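Methanol--corrinoid protein co-methyltransferase (Methanosarcina barkeri, PDB 2I2X) transfers the methyl group of methanol to the cob(I)amide carried by its partner MtaC, a zinc-dependent step in making methane from methanol. Local coordinates at residues 37-42 with 338-343. Sequence-based numbering, arbitrary orientation.
Sequences GYTIPE and ALMNTA
Thr-39 and Asn-341 are joined by two hydrogen bonds and a weaker third between a loop residue and a helix side chain. The amide of Asn-341 meets both the backbone N and the backbone O of Thr-39. Asn-341 OD1 accepts from Thr-39 N at 2.7 Å, with the donor tilted 21° from the carbonyl plane. Asn-341 ND2 gives a weak but fairly straight bond to Thr-39 O at 3.3 Å. The same oxygen also takes the hydroxyl of Thr-39, Thr-39 OG1 to Asn-341 OD1 2.7 Å, which comes from above the carbonyl plane. Thr-39 OG1 lies between its own backbone N and carbonyl carbon (chi1 58°), which lets hydroxyl and backbone N converge on one oxygen. These bonds fix the rotation of the amide and give Thr-39 N and OG1 and Asn-341 OD1 partners in a buried place. A leucine in place of Asn-341 would probably leave Thr-39 N and OG1 without their shared acceptor and take away the weak donor to Thr-39 O. Met-340 crosses Thr-39 at about a right angle. Met-340 SD lies 3.8 Å from Thr-39 CG2, and the bend at chi3 (-74°) brings Met-340 CE to 3.9 Å from Thr-39 OG1. Beside the amide, Tyr-38 CB lies 3.8 Å from Asn-341 OD1. The contact ties the entry to strand 40-43 of the TIM barrel to helix 325-345. Pro-41 packs on the same helix at Leu-333, Ala-334 and Cys-337. Strand 40-43 itself runs between parallel strands 80-86 and 309-311.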
# COMPACT_ATOMS: atom_id res chain seq x y z
N GLY A 37 4.66 -23.52 13.36
CA GLY A 37 5.69 -22.80 14.10
C GLY A 37 6.20 -21.57 13.35
O GLY A 37 7.24 -21.06 13.69
N TYR A 38 5.49 -21.10 12.31
CA TYR A 38 5.80 -19.82 11.68
C TYR A 38 4.63 -19.26 10.85
O TYR A 38 3.98 -20.01 10.13
CB TYR A 38 7.08 -19.88 10.82
CG TYR A 38 7.07 -20.86 9.67
CD1 TYR A 38 7.54 -22.17 9.83
CD2 TYR A 38 6.61 -20.47 8.42
CE1 TYR A 38 7.55 -23.07 8.75
CE2 TYR A 38 6.62 -21.36 7.33
CZ TYR A 38 7.10 -22.65 7.50
OH TYR A 38 7.13 -23.49 6.38
N THR A 39 4.41 -17.95 10.94
CA THR A 39 3.40 -17.29 10.12
C THR A 39 3.93 -17.11 8.70
O THR A 39 5.14 -17.00 8.49
CB THR A 39 3.01 -15.92 10.71
OG1 THR A 39 4.18 -15.09 10.82
CG2 THR A 39 2.35 -16.09 12.09
N ILE A 40 3.03 -17.08 7.73
CA ILE A 40 3.43 -16.95 6.32
C ILE A 40 2.64 -15.85 5.63
O ILE A 40 1.40 -15.80 5.75
CB ILE A 40 3.16 -18.23 5.53
CG1 ILE A 40 3.89 -19.43 6.14
CG2 ILE A 40 3.61 -18.07 4.11
CD1 ILE A 40 3.13 -20.72 5.92
N PRO A 41 3.34 -14.95 4.89
CA PRO A 41 2.57 -13.95 4.14
C PRO A 41 1.86 -14.59 2.95
O PRO A 41 2.41 -15.49 2.32
CB PRO A 41 3.64 -12.94 3.69
CG PRO A 41 4.91 -13.75 3.61
CD PRO A 41 4.80 -14.80 4.69
N GLU A 42 0.67 -14.10 2.65
CA GLU A 42 -0.14 -14.58 1.53
C GLU A 42 -0.55 -13.37 0.70
O GLU A 42 -1.37 -12.55 1.13
CB GLU A 42 -1.38 -15.36 2.03
CG GLU A 42 -2.35 -15.89 0.91
CD GLU A 42 -3.22 -17.15 1.32
OE1 GLU A 42 -3.57 -17.36 2.52
OE2 GLU A 42 -3.54 -17.96 0.43
N ALA A 338 7.54 -11.47 9.95
CA ALA A 338 8.85 -11.61 10.57
C ALA A 338 8.82 -11.24 12.08
O ALA A 338 9.48 -11.88 12.91
CB ALA A 338 9.93 -10.82 9.79
N LEU A 339 8.00 -10.26 12.43
CA LEU A 339 7.80 -9.82 13.81
C LEU A 339 7.18 -10.95 14.59
O LEU A 339 7.64 -11.32 15.70
CB LEU A 339 6.88 -8.58 13.84
CG LEU A 339 6.66 -7.98 15.23
CD1 LEU A 339 7.99 -7.42 15.80
CD2 LEU A 339 5.51 -6.92 15.25
N MET A 340 6.14 -11.52 14.01
CA MET A 340 5.45 -12.61 14.68
C MET A 340 6.44 -13.75 14.84
O MET A 340 6.54 -14.30 15.93
CB MET A 340 4.18 -13.01 13.92
CG MET A 340 2.97 -12.09 14.22
SD MET A 340 1.47 -12.62 13.35
CE MET A 340 1.81 -12.14 11.64
N ASN A 341 7.20 -14.09 13.80
CA ASN A 341 8.05 -15.27 13.89
C ASN A 341 9.16 -15.12 14.89
O ASN A 341 9.56 -16.10 15.49
CB ASN A 341 8.58 -15.72 12.53
CG ASN A 341 7.47 -16.10 11.55
OD1 ASN A 341 6.30 -16.37 11.96
ND2 ASN A 341 7.82 -16.17 10.25
N THR A 342 9.64 -13.88 15.09
CA THR A 342 10.65 -13.55 16.11
C THR A 342 10.09 -13.76 17.54
O THR A 342 10.82 -14.16 18.46
CB THR A 342 11.13 -12.06 15.95
OG1 THR A 342 11.70 -11.87 14.66
CG2 THR A 342 12.17 -11.66 17.00
N ALA A 343 8.82 -13.40 17.72
CA ALA A 343 8.08 -13.63 18.96
C ALA A 343 8.05 -15.12 19.27
O ALA A 343 8.33 -15.55 20.40
CB ALA A 343 6.67 -13.07 18.85